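Local coordinates for enoyl-CoA hydratase/isomerase (Pseudomonas aeruginosa, PDB 3LAO), which probably adds water to the side-chain double bond of a steroid enoyl-CoA thioester, working as a homotrimer of the enoyl-CoA hydratase/isomerase family, at residues B[115-120]-B[135-140]; B[16-21]-B[52-57]; B[12-17]-B[45-50]; B[56-61]-B[206-211]. All blocks are in the same frame, centred on the assembly; numbering follows the deposited sequence. Where two conformers were deposited one is given.

How the interactions relate
Interactions 2, 3 and 4 lie on one side of the chain's centre and all reach the six-stranded sheet, whereas interaction 1 belongs to the separate three-stranded sheet. Interactions 2 and 3 start from the same N-terminal stretch, share R16 and E17, and both use strand 14-19 and helix 38-53, with centres about 12 Å apart. Interaction 4 begins where interaction 2 ends, sharing E56 and S57; their centres are about 9 Å apart and a probable hydrogen bond joins H21 O to R58 N. Interaction 1, about 27 Å from interaction 4 between centres, is nested within the long loop that 56-61 and 206-211 close. Interactions 2 to 4 tie the N-terminal hairpin and two helices to the crotonase-type core.

Interaction 1. Residues B[115-120]-B[135-140]; sequences TCWTAG and GTRFAH
T118 gives its backbone N-H to A139 O in a short, straight bond, 2.9 Å from N to O. Two residues earlier on the same segment, C116 N reaches R137 O at the same length, but the angle closes to 125° and the bond is weak. Other strands and loops take up further backbone groups: T115 and W117 bond to T70, F138 to F176. The polar end of R137 is claimed outside, by a salt bridge from NH2 to E175, and T136 OG1 bonds to A133 O. With CG beside the backbone N (chi1 -69°), W117 extends its six-membered ring across to the neighbouring strand, bringing the edge to the peptide between F138 and A139; CZ3 lies 3.1 Å from A139 N. The small side chain of A139 suits this place, because W117 CZ3 can come within 3.5 Å of A139 CB. W117 CZ2 also sits over one face of the R137 guanidinium, the two planes 71° apart. C116 and F138 meet on the other side of the sheet, C116 CB 3.4 Å from F138 CD2, and the sulfur approaches the ring obliquely. This is a parallel beta ladder whose first strand, 115-117, passes through T118 into helix 119-125; in crotonase-fold enzymes the start of that helix lends a peptide N-H to the oxyanion hole, probably here too.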
loop_
_atom_site.group_PDB
_atom_site.type_symbol
_atom_site.label_atom_id
_atom_site.label_comp_id
_atom_site.label_asym_id
_atom_site.label_seq_id
_atom_site.Cartn_x
_atom_site.Cartn_y
_atom_site.Cartn_z
ATOM N N THR B 115 -21.195 12.538 -11.250
ATOM C CA THR B 115 -21.033 13.018 -9.898
ATOM C C THR B 115 -20.854 11.841 -8.952
ATOM O O THR B 115 -21.568 10.860 -9.044
ATOM C CB THR B 115 -22.266 13.825 -9.467
ATOM O OG1 THR B 115 -22.033 15.212 -9.694
ATOM C CG2 THR B 115 -22.557 13.627 -8.011
ATOM N N CYS B 116 -19.891 11.956 -8.043
ATOM C CA CYS B 116 -19.542 10.854 -7.154
ATOM C C CYS B 116 -19.165 11.364 -5.767
ATOM O O CYS B 116 -17.998 11.328 -5.378
ATOM C CB CYS B 116 -18.393 10.034 -7.744
ATOM S SG CYS B 116 -18.213 8.382 -7.031
ATOM N N TRP B 117 -20.161 11.839 -5.026
ATOM C CA TRP B 117 -19.916 12.530 -3.766
ATOM C C TRP B 117 -19.724 11.538 -2.622
ATOM O O TRP B 117 -20.363 10.488 -2.586
ATOM C CB TRP B 117 -21.068 13.484 -3.446
ATOM C CG TRP B 117 -21.142 14.664 -4.365
ATOM C CD1 TRP B 117 -22.237 15.439 -4.618
ATOM C CD2 TRP B 117 -20.077 15.206 -5.156
ATOM N NE1 TRP B 117 -21.919 16.428 -5.517
ATOM C CE2 TRP B 117 -20.600 16.307 -5.862
ATOM C CE3 TRP B 117 -18.732 14.865 -5.335
ATOM C CZ2 TRP B 117 -19.825 17.070 -6.733
ATOM C CZ3 TRP B 117 -17.966 15.624 -6.201
ATOM C CH2 TRP B 117 -18.513 16.714 -6.889
ATOM N N THR B 118 -18.839 11.882 -1.691
ATOM C CA THR B 118 -18.843 11.268 -0.369
ATOM C C THR B 118 -18.992 9.753 -0.464
ATOM O O THR B 118 -18.004 9.030 -0.600
ATOM C CB THR B 118 -19.974 11.831 0.512
ATOM O OG1 THR B 118 -20.550 12.980 -0.124
ATOM C CG2 THR B 118 -19.438 12.229 1.878
ATOM N N ALA B 119 -20.231 9.280 -0.391
ATOM C CA ALA B 119 -20.499 7.867 -0.145
ATOM C C ALA B 119 -20.199 7.026 -1.382
ATOM O O ALA B 119 -20.062 5.806 -1.296
ATOM C CB ALA B 119 -21.941 7.670 0.296
ATOM N N GLY B 120 -20.098 7.687 -2.531
ATOM C CA GLY B 120 -19.876 7.000 -3.789
ATOM C C GLY B 120 -18.423 6.617 -3.992
ATOM O O GLY B 120 -18.120 5.532 -4.487
ATOM N N GLY B 135 -14.164 13.036 -16.912
ATOM C CA GLY B 135 -14.973 14.145 -16.440
ATOM C C GLY B 135 -15.876 13.832 -15.259
ATOM O O GLY B 135 -16.622 14.694 -14.798
ATOM N N THR B 136 -15.830 12.609 -14.754
ATOM C CA THR B 136 -16.555 12.300 -13.545
ATOM C C THR B 136 -15.900 13.096 -12.417
ATOM O O THR B 136 -14.691 13.287 -12.415
ATOM C CB THR B 136 -16.477 10.800 -13.248
ATOM O OG1 THR B 136 -17.116 10.075 -14.310
ATOM C CG2 THR B 136 -17.107 10.481 -11.894
ATOM N N ARG B 137 -16.690 13.544 -11.455
ATOM C CA ARG B 137 -16.193 14.411 -10.407
ATOM C C ARG B 137 -16.341 13.737 -9.073
ATOM O O ARG B 137 -17.359 13.189 -8.777
ATOM C CB ARG B 137 -17.011 15.695 -10.330
ATOM C CG ARG B 137 -16.951 16.604 -11.546
ATOM C CD ARG B 137 -18.200 17.529 -11.508
ATOM N NE ARG B 137 -18.044 18.743 -10.681
ATOM C CZ ARG B 137 -19.041 19.399 -10.066
ATOM N NH1 ARG B 137 -20.300 18.958 -10.134
ATOM N NH2 ARG B 137 -18.777 20.501 -9.366
ATOM N N PHE B 138 -15.344 13.880 -8.225
ATOM C CA PHE B 138 -15.323 13.207 -6.960
ATOM C C PHE B 138 -15.042 14.239 -5.923
ATOM O O PHE B 138 -14.204 15.145 -6.131
ATOM C CB PHE B 138 -14.145 12.206 -6.944
ATOM C CG PHE B 138 -14.264 11.094 -7.957
ATOM C CD1 PHE B 138 -13.668 11.200 -9.207
ATOM C CD2 PHE B 138 -14.978 9.927 -7.654
ATOM C CE1 PHE B 138 -13.789 10.140 -10.156
ATOM C CE2 PHE B 138 -15.111 8.840 -8.596
ATOM C CZ PHE B 138 -14.503 8.942 -9.832
ATOM N N ALA B 139 -15.663 14.087 -4.768
ATOM C CA ALA B 139 -15.154 14.851 -3.650
ATOM C C ALA B 139 -15.610 14.279 -2.336
ATOM O O ALA B 139 -16.675 13.690 -2.246
ATOM C CB ALA B 139 -15.549 16.382 -3.794
ATOM N N HIS B 140 -14.774 14.435 -1.329
ATOM C CA HIS B 140 -15.102 14.098 0.041
ATOM C C HIS B 140 -15.622 15.305 0.820
ATOM O O HIS B 140 -14.939 15.843 1.696
ATOM C CB HIS B 140 -13.867 13.547 0.725
ATOM C CG HIS B 140 -13.993 12.113 1.083
ATOM N ND1 HIS B 140 -13.482 11.107 0.296
ATOM C CD2 HIS B 140 -14.610 11.511 2.123
ATOM C CE1 HIS B 140 -13.762 9.943 0.849
ATOM N NE2 HIS B 140 -14.451 10.160 1.955
#

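Interaction 2. Residues B[16-21]-B[52-57]; sequences REQRGH and ERSEES
Q18 reaches across to the turn after helix 38-53 and gives one amide hydrogen to S57 OG, with 2.9 Å between Q18 NE2 and S57 OG. The serine oxygen lies in the amide plane. Q18 starts with CG anti to the backbone N and then bends at chi2 (76°), which curls the amide back so that NE2 also donates to G20 O, 3.0 Å away. Both bonds from this nitrogen are fairly straight, and together they fix the rotation of the amide; an amide NH2, with two hydrogens to give, suits this place. S57 OG is shared in turn with S54 OG at 2.7 Å, so two short serines and one glutamine form a small polar chain. G20 follows with a positive phi, 59°, a conformation that glycine adopts easily; with H21 it makes the two central residues of a type II' turn. H21 then turns its ring edge to the turn, CD2 lying 3.2 Å from E56 O, and a CA-H...O contact from H21 CA meets the same carbonyl. Another such contact returns from S57 CA to H21 O at 3.4 Å. The arrangement is that of a two-residue beta-hairpin tip, between strands 14-19 and 22-27, set against the type I turn that leads from the helix of a beta-alpha-beta crossover into strand 59-64.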
loop_
_atom_site.group_PDB
_atom_site.type_symbol
_atom_site.label_atom_id
_atom_site.label_comp_id
_atom_site.label_asym_id
_atom_site.label_seq_id
_atom_site.Cartn_x
_atom_site.Cartn_y
_atom_site.Cartn_z
ATOM N N ARG B 16 -32.233 -4.898 -10.812
ATOM C CA ARG B 16 -31.486 -6.145 -10.765
ATOM C C ARG B 16 -31.659 -6.885 -12.074
ATOM O O ARG B 16 -32.769 -6.970 -12.589
ATOM C CB ARG B 16 -32.001 -7.031 -9.642
ATOM C CG ARG B 16 -31.878 -6.458 -8.229
ATOM C CD ARG B 16 -32.868 -7.171 -7.422
ATOM N NE ARG B 16 -32.672 -7.184 -5.989
ATOM C CZ ARG B 16 -33.160 -6.273 -5.159
ATOM N NH1 ARG B 16 -33.835 -5.209 -5.648
ATOM N NH2 ARG B 16 -32.960 -6.420 -3.841
ATOM N N GLU B 17 -30.573 -7.421 -12.616
ATOM C CA GLU B 17 -30.677 -8.239 -13.819
ATOM C C GLU B 17 -29.616 -9.327 -13.866
ATOM O O GLU B 17 -28.446 -9.080 -13.600
ATOM C CB GLU B 17 -30.628 -7.392 -15.093
ATOM C CG GLU B 17 -30.465 -8.231 -16.376
ATOM C CD GLU B 17 -30.043 -7.414 -17.630
ATOM O OE1 GLU B 17 -29.993 -6.153 -17.544
ATOM O OE2 GLU B 17 -29.755 -8.050 -18.690
ATOM N N GLN B 18 -30.051 -10.539 -14.176
ATOM C CA GLN B 18 -29.141 -11.641 -14.421
ATOM C C GLN B 18 -28.886 -11.619 -15.893
ATOM O O GLN B 18 -29.829 -11.618 -16.687
ATOM C CB GLN B 18 -29.800 -12.965 -14.022
ATOM C CG GLN B 18 -28.879 -14.167 -14.010
ATOM C CD GLN B 18 -27.970 -14.167 -12.798
ATOM O OE1 GLN B 18 -28.469 -14.084 -11.665
ATOM N NE2 GLN B 18 -26.625 -14.228 -13.020
ATOM N N ARG B 19 -27.620 -11.547 -16.270
ATOM C CA ARG B 19 -27.258 -11.633 -17.666
ATOM C C ARG B 19 -26.123 -12.663 -17.874
ATOM O O ARG B 19 -24.935 -12.342 -17.779
ATOM C CB ARG B 19 -26.909 -10.245 -18.174
ATOM C CG ARG B 19 -26.789 -10.175 -19.665
ATOM C CD ARG B 19 -26.257 -8.835 -20.111
ATOM N NE ARG B 19 -27.196 -7.778 -19.766
ATOM C CZ ARG B 19 -27.009 -6.496 -20.071
ATOM N NH1 ARG B 19 -25.915 -6.118 -20.732
ATOM N NH2 ARG B 19 -27.904 -5.585 -19.705
ATOM N N GLY B 20 -26.501 -13.909 -18.165
ATOM C CA GLY B 20 -25.575 -15.021 -18.103
ATOM C C GLY B 20 -24.991 -15.160 -16.716
ATOM O O GLY B 20 -25.741 -15.216 -15.730
ATOM N N HIS B 21 -23.659 -15.193 -16.619
ATOM C CA HIS B 21 -23.020 -15.276 -15.312
ATOM C C HIS B 21 -22.865 -13.892 -14.644
ATOM O O HIS B 21 -22.258 -13.774 -13.564
ATOM C CB HIS B 21 -21.647 -16.007 -15.416
ATOM C CG HIS B 21 -21.769 -17.445 -15.797
ATOM N ND1 HIS B 21 -21.050 -18.009 -16.835
ATOM C CD2 HIS B 21 -22.564 -18.432 -15.313
ATOM C CE1 HIS B 21 -21.388 -19.283 -16.958
ATOM N NE2 HIS B 21 -22.304 -19.565 -16.046
ATOM N N GLU B 52 -24.649 -12.727 -3.723
ATOM C CA GLU B 52 -23.924 -13.718 -2.932
ATOM C C GLU B 52 -24.559 -15.115 -2.971
ATOM O O GLU B 52 -23.863 -16.136 -2.987
ATOM C CB GLU B 52 -23.807 -13.278 -1.479
ATOM C CG GLU B 52 -22.844 -12.122 -1.251
ATOM C CD GLU B 52 -21.399 -12.558 -1.392
ATOM O OE1 GLU B 52 -20.653 -11.873 -2.140
ATOM O OE2 GLU B 52 -21.032 -13.594 -0.765
ATOM N N ARG B 53 -25.879 -15.176 -2.961
ATOM C CA ARG B 53 -26.547 -16.477 -2.875
ATOM C C ARG B 53 -26.893 -17.055 -4.235
ATOM O O ARG B 53 -27.404 -18.152 -4.306
ATOM C CB ARG B 53 -27.807 -16.386 -2.009
ATOM C CG ARG B 53 -27.511 -16.446 -0.527
ATOM C CD ARG B 53 -28.757 -16.168 0.274
ATOM N NE ARG B 53 -28.754 -14.804 0.785
ATOM C CZ ARG B 53 -29.504 -13.829 0.312
ATOM N NH1 ARG B 53 -29.424 -12.639 0.871
ATOM N NH2 ARG B 53 -30.336 -14.055 -0.700
ATOM N N SER B 54 -26.633 -16.286 -5.292
ATOM C CA SER B 54 -26.876 -16.674 -6.682
ATOM C C SER B 54 -25.730 -17.555 -7.213
ATOM O O SER B 54 -24.718 -17.079 -7.730
ATOM C CB SER B 54 -26.978 -15.432 -7.530
ATOM O OG SER B 54 -27.358 -15.724 -8.852
ATOM N N GLU B 55 -25.934 -18.856 -7.068
ATOM C CA GLU B 55 -25.052 -19.898 -7.545
ATOM C C GLU B 55 -24.329 -19.640 -8.852
ATOM O O GLU B 55 -23.175 -20.009 -8.981
ATOM C CB GLU B 55 -25.879 -21.172 -7.704
ATOM C CG GLU B 55 -26.471 -21.680 -6.402
ATOM C CD GLU B 55 -25.398 -22.121 -5.413
ATOM O OE1 GLU B 55 -24.496 -21.308 -5.089
ATOM O OE2 GLU B 55 -25.458 -23.284 -4.960
ATOM N N GLU B 56 -25.025 -19.056 -9.823
ATOM C CA GLU B 56 -24.518 -18.913 -11.181
ATOM C C GLU B 56 -24.078 -17.498 -11.511
ATOM O O GLU B 56 -23.726 -17.193 -12.650
ATOM C CB GLU B 56 -25.574 -19.344 -12.205
ATOM C CG GLU B 56 -26.880 -19.863 -11.605
ATOM C CD GLU B 56 -27.891 -18.760 -11.288
ATOM O OE1 GLU B 56 -28.554 -18.849 -10.224
ATOM O OE2 GLU B 56 -28.034 -17.819 -12.106
ATOM N N SER B 57 -24.118 -16.603 -10.546
ATOM C CA SER B 57 -23.565 -15.299 -10.820
ATOM C C SER B 57 -22.098 -15.417 -10.456
ATOM O O SER B 57 -21.752 -15.938 -9.402
ATOM C CB SER B 57 -24.268 -14.243 -9.981
ATOM O OG SER B 57 -25.665 -14.215 -10.274
#

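Interaction 3. Residues B[12-17]-B[45-50]; sequences GRVTRE and ALAMGE
R16 NE and E50 OE1 stand 2.8 Å apart in a salt bridge that joins strand 14-19 to helix 38-53. The hydrogen bond within it is bent, 135° at the hydrogen; the nitrogen meets the oxygen nearly in line with its C-O bond, while the oxygen is tilted a little from the guanidinium plane. The arginine chain is extended from CG to NE, with CG beside the backbone N (chi1 -61°), and this length carries the flat group from the strand up to the helix. The guanidinium is laid over A47: the methyl carbon A47 CB is 3.6 Å above its plane, toward the rim. L46 CB comes to the edge instead, 3.6 Å from R16 NH2. Alanine suits the position under the arginine, since a single methyl permits the flat group to lie close to the helix backbone. The same methyl meets V14 CG1 at 3.8 Å, so A47 touches two side chains of the strand that both start out toward the helix. V14 and A47 also pack on I25 of the neighbouring strand, which extends this apolar patch toward the core. The second charged partner of R16 is D43, one helical turn before A47, joined through NH1; D43 additionally accepts the backbone N-H of V14. With a carboxylate on each of two different nitrogens, the guanidinium is held in orientation, and its positive charge is probably well compensated at this partly buried junction of the edge strand and the helix.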
loop_
_atom_site.group_PDB
_atom_site.type_symbol
_atom_site.label_atom_id
_atom_site.label_comp_id
_atom_site.label_asym_id
_atom_site.label_seq_id
_atom_site.Cartn_x
_atom_site.Cartn_y
_atom_site.Cartn_z
ATOM N N GLY B 12 -35.752 5.645 -2.964
ATOM C CA GLY B 12 -34.675 4.988 -3.682
ATOM C C GLY B 12 -34.925 3.508 -3.851
ATOM O O GLY B 12 -35.629 2.888 -3.049
ATOM N N ARG B 13 -34.343 2.942 -4.902
ATOM C CA ARG B 13 -34.428 1.512 -5.131
ATOM C C ARG B 13 -33.349 1.102 -6.148
ATOM O O ARG B 13 -32.659 1.927 -6.743
ATOM C CB ARG B 13 -35.813 1.161 -5.683
ATOM C CG ARG B 13 -35.947 1.515 -7.151
ATOM C CD ARG B 13 -37.381 1.740 -7.568
ATOM N NE ARG B 13 -37.468 2.294 -8.924
ATOM C CZ ARG B 13 -38.465 3.058 -9.380
ATOM N NH1 ARG B 13 -39.497 3.393 -8.595
ATOM N NH2 ARG B 13 -38.421 3.499 -10.634
ATOM N N VAL B 14 -33.275 -0.178 -6.440
ATOM C CA VAL B 14 -32.177 -0.659 -7.226
ATOM C C VAL B 14 -32.696 -1.622 -8.316
ATOM O O VAL B 14 -33.539 -2.468 -8.043
ATOM C CB VAL B 14 -31.173 -1.264 -6.195
ATOM C CG1 VAL B 14 -30.634 -2.580 -6.598
ATOM C CG2 VAL B 14 -30.093 -0.195 -5.809
ATOM N N THR B 15 -32.232 -1.500 -9.556
ATOM C CA THR B 15 -32.601 -2.520 -10.535
ATOM C C THR B 15 -31.709 -3.748 -10.413
ATOM O O THR B 15 -30.552 -3.654 -9.987
ATOM C CB THR B 15 -32.541 -2.022 -11.982
ATOM O OG1 THR B 15 -31.183 -1.734 -12.353
ATOM C CG2 THR B 15 -33.463 -0.772 -12.204
ATOM N N ARG B 16 -32.233 -4.898 -10.812
ATOM C CA ARG B 16 -31.486 -6.145 -10.765
ATOM C C ARG B 16 -31.659 -6.885 -12.074
ATOM O O ARG B 16 -32.769 -6.970 -12.589
ATOM C CB ARG B 16 -32.001 -7.031 -9.642
ATOM C CG ARG B 16 -31.878 -6.458 -8.229
ATOM C CD ARG B 16 -32.868 -7.171 -7.422
ATOM N NE ARG B 16 -32.672 -7.184 -5.989
ATOM C CZ ARG B 16 -33.160 -6.273 -5.159
ATOM N NH1 ARG B 16 -33.835 -5.209 -5.648
ATOM N NH2 ARG B 16 -32.960 -6.420 -3.841
ATOM N N GLU B 17 -30.573 -7.421 -12.616
ATOM C CA GLU B 17 -30.677 -8.239 -13.819
ATOM C C GLU B 17 -29.616 -9.327 -13.866
ATOM O O GLU B 17 -28.446 -9.080 -13.600
ATOM C CB GLU B 17 -30.628 -7.392 -15.093
ATOM C CG GLU B 17 -30.465 -8.231 -16.376
ATOM C CD GLU B 17 -30.043 -7.414 -17.630
ATOM O OE1 GLU B 17 -29.993 -6.153 -17.544
ATOM O OE2 GLU B 17 -29.755 -8.050 -18.690
ATOM N N ALA B 45 -28.116 -3.315 -0.427
ATOM C CA ALA B 45 -27.630 -4.410 0.404
ATOM C C ALA B 45 -28.362 -5.727 0.134
ATOM O O ALA B 45 -27.724 -6.782 0.117
ATOM C CB ALA B 45 -27.710 -4.061 1.865
ATOM N N LEU B 46 -29.678 -5.668 -0.110
ATOM C CA LEU B 46 -30.441 -6.875 -0.498
ATOM C C LEU B 46 -30.061 -7.444 -1.861
ATOM O O LEU B 46 -30.003 -8.653 -2.031
ATOM C CB LEU B 46 -31.949 -6.646 -0.437
ATOM C CG LEU B 46 -32.539 -6.644 0.974
ATOM C CD1 LEU B 46 -34.038 -6.358 0.934
ATOM C CD2 LEU B 46 -32.276 -7.944 1.729
ATOM N N ALA B 47 -29.847 -6.557 -2.832
ATOM C CA ALA B 47 -29.319 -6.922 -4.137
ATOM C C ALA B 47 -27.932 -7.598 -4.018
ATOM O O ALA B 47 -27.670 -8.586 -4.702
ATOM C CB ALA B 47 -29.231 -5.695 -5.035
HETATM N N MSE B 48 -27.053 -7.080 -3.163
HETATM C CA MSE B 48 -25.771 -7.762 -2.966
HETATM C C MSE B 48 -25.937 -9.130 -2.301
HETATM O O MSE B 48 -25.335 -10.096 -2.732
HETATM C CB MSE B 48 -24.783 -6.915 -2.178
HETATM C CG MSE B 48 -23.396 -7.019 -2.770
HETATM SE SE MSE B 48 -23.256 -5.976 -4.414
HETATM C CE MSE B 48 -22.936 -4.205 -3.637
ATOM N N GLY B 49 -26.761 -9.199 -1.260
ATOM C CA GLY B 49 -27.043 -10.466 -0.603
ATOM C C GLY B 49 -27.535 -11.495 -1.615
ATOM O O GLY B 49 -27.143 -12.656 -1.603
ATOM N N GLU B 50 -28.385 -11.063 -2.524
ATOM C CA GLU B 50 -28.924 -11.988 -3.491
ATOM C C GLU B 50 -27.861 -12.454 -4.529
ATOM O O GLU B 50 -27.859 -13.627 -4.948
ATOM C CB GLU B 50 -30.191 -11.400 -4.142
ATOM C CG GLU B 50 -30.389 -11.797 -5.623
ATOM C CD GLU B 50 -31.613 -11.110 -6.312
ATOM O OE1 GLU B 50 -31.956 -9.932 -5.954
ATOM O OE2 GLU B 50 -32.213 -11.771 -7.219
#

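Interaction 4. Residues B[56-61]-B[206-211]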
loop_
_atom_site.group_PDB
_atom_site.type_symbol
_atom_site.label_atom_id
_atom_site.label_comp_id
_atom_site.label_asym_id
_atom_site.label_seq_id
_atom_site.Cartn_x
_atom_site.Cartn_y
_atom_site.Cartn_z
ATOM N N GLU B 56 -25.025 -19.056 -9.823
ATOM C CA GLU B 56 -24.518 -18.913 -11.181
ATOM C C GLU B 56 -24.078 -17.498 -11.511
ATOM O O GLU B 56 -23.726 -17.193 -12.650
ATOM C CB GLU B 56 -25.574 -19.344 -12.205
ATOM C CG GLU B 56 -26.880 -19.863 -11.605
ATOM C CD GLU B 56 -27.891 -18.760 -11.288
ATOM O OE1 GLU B 56 -28.554 -18.849 -10.224
ATOM O OE2 GLU B 56 -28.034 -17.819 -12.106
ATOM N N SER B 57 -24.118 -16.603 -10.546
ATOM C CA SER B 57 -23.565 -15.299 -10.820
ATOM C C SER B 57 -22.098 -15.417 -10.456
ATOM O O SER B 57 -21.752 -15.938 -9.402
ATOM C CB SER B 57 -24.268 -14.243 -9.981
ATOM O OG SER B 57 -25.665 -14.215 -10.274
ATOM N N ARG B 58 -21.236 -14.983 -11.354
ATOM C CA ARG B 58 -19.820 -15.093 -11.137
ATOM C C ARG B 58 -19.207 -13.752 -10.934
ATOM O O ARG B 58 -18.095 -13.654 -10.434
ATOM C CB ARG B 58 -19.141 -15.763 -12.317
ATOM C CG ARG B 58 -19.405 -17.234 -12.349
ATOM C CD ARG B 58 -18.866 -17.817 -13.649
ATOM N NE ARG B 58 -19.248 -19.211 -13.853
ATOM C CZ ARG B 58 -18.453 -20.107 -14.435
ATOM N NH1 ARG B 58 -17.233 -19.751 -14.843
ATOM N NH2 ARG B 58 -18.863 -21.361 -14.601
ATOM N N CYS B 59 -19.933 -12.714 -11.308
ATOM C CA CYS B 59 -19.464 -11.369 -11.080
ATOM C C CYS B 59 -20.667 -10.399 -11.052
ATOM O O CYS B 59 -21.669 -10.560 -11.763
ATOM C CB CYS B 59 -18.495 -11.000 -12.187
ATOM S SG CYS B 59 -17.537 -9.475 -11.920
ATOM N N ALA B 60 -20.580 -9.402 -10.197
ATOM C CA ALA B 60 -21.642 -8.428 -10.098
ATOM C C ALA B 60 -21.157 -7.128 -10.755
ATOM O O ALA B 60 -19.991 -6.751 -10.604
ATOM C CB ALA B 60 -21.958 -8.214 -8.639
ATOM N N VAL B 61 -22.026 -6.448 -11.493
ATOM C CA VAL B 61 -21.675 -5.106 -11.968
ATOM C C VAL B 61 -22.591 -4.052 -11.349
ATOM O O VAL B 61 -23.824 -4.055 -11.562
ATOM C CB VAL B 61 -21.789 -5.011 -13.488
ATOM C CG1 VAL B 61 -21.373 -3.636 -13.934
ATOM C CG2 VAL B 61 -20.944 -6.111 -14.143
ATOM N N ARG B 206 -14.661 -10.972 -18.374
ATOM C CA ARG B 206 -13.358 -11.593 -18.221
ATOM C C ARG B 206 -13.172 -12.361 -16.874
ATOM O O ARG B 206 -12.594 -13.438 -16.862
ATOM C CB ARG B 206 -12.247 -10.575 -18.471
ATOM C CG ARG B 206 -10.968 -11.203 -18.982
ATOM C CD ARG B 206 -10.941 -11.213 -20.496
ATOM N NE ARG B 206 -9.757 -10.556 -21.051
ATOM C CZ ARG B 206 -9.475 -9.252 -20.931
ATOM N NH1 ARG B 206 -10.276 -8.429 -20.245
ATOM N NH2 ARG B 206 -8.372 -8.769 -21.495
ATOM N N ILE B 207 -13.673 -11.805 -15.765
ATOM C CA ILE B 207 -13.585 -12.418 -14.451
ATOM C C ILE B 207 -14.517 -13.623 -14.442
ATOM O O ILE B 207 -14.242 -14.655 -13.817
ATOM C CB ILE B 207 -14.037 -11.415 -13.336
ATOM C CG1 ILE B 207 -13.011 -10.292 -13.132
ATOM C CG2 ILE B 207 -14.386 -12.107 -12.009
ATOM C CD1 ILE B 207 -13.568 -9.108 -12.234
ATOM N N ALA B 208 -15.646 -13.500 -15.129
ATOM C CA ALA B 208 -16.565 -14.635 -15.199
ATOM C C ALA B 208 -16.047 -15.850 -16.013
ATOM O O ALA B 208 -16.623 -16.915 -15.914
ATOM C CB ALA B 208 -17.978 -14.197 -15.704
ATOM N N ARG B 209 -14.990 -15.693 -16.805
ATOM C CA ARG B 209 -14.451 -16.851 -17.496
ATOM C C ARG B 209 -13.450 -17.603 -16.628
ATOM O O ARG B 209 -13.171 -18.785 -16.868
ATOM C CB ARG B 209 -13.901 -16.520 -18.890
ATOM C CG ARG B 209 -14.990 -16.640 -19.983
ATOM C CD ARG B 209 -14.489 -17.349 -21.257
ATOM N NE ARG B 209 -14.028 -18.711 -21.001
ATOM C CZ ARG B 209 -12.781 -19.131 -21.197
ATOM N NH1 ARG B 209 -11.862 -18.295 -21.659
ATOM N NH2 ARG B 209 -12.454 -20.391 -20.939
ATOM N N ALA B 210 -12.950 -16.932 -15.594
ATOM C CA ALA B 210 -12.072 -17.595 -14.635
ATOM C C ALA B 210 -12.816 -18.733 -13.888
ATOM O O ALA B 210 -14.033 -18.771 -13.845
ATOM C CB ALA B 210 -11.513 -16.571 -13.653
ATOM N N ALA B 211 -12.078 -19.665 -13.309
ATOM C CA ALA B 211 -12.682 -20.671 -12.446
ATOM C C ALA B 211 -13.206 -20.074 -11.133
ATOM O O ALA B 211 -12.438 -19.455 -10.359
ATOM C CB ALA B 211 -11.649 -21.804 -12.151
#
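R58, A208 and C59 bury the most surface here, and R58 does so by running its side chain along the end of helix 196-209. R58 CB packs on the methyl of A208, 3.9 Å from A208 CB. From there the chain stays extended to NE, which brings NH1 beside the backbone carbonyl of A208; R58 NH1 donates to A208 O at 3.1 Å with a bent angle of 139°. The donor stands 22° from the carbonyl plane, and R58 CD lies 3.3 Å from the same oxygen. A carbonyl near the C-terminal end of a helix is a favourable partner for a positive group, because the helix dipole probably adds negative potential there. The short side chain at position 208 suits this use, since a bulkier one would stand between the arginine stem and that carbonyl. C59 starts the strand proper and points its side chain toward the helix, with SG anti to the backbone N, which directs the sulfur to I207. There it touches both branches of the isoleucine: C59 SG is 4.0 Å from I207 CD1, and CG2 is nearly as close. I207 meets T172 of a second subunit, where R206 also forms a salt bridge to D174 of that subunit. The contact thus joins one face of the crotonase-fold beta sheet, at the entry of strand 59-64, to a helix that reaches the trimer interface.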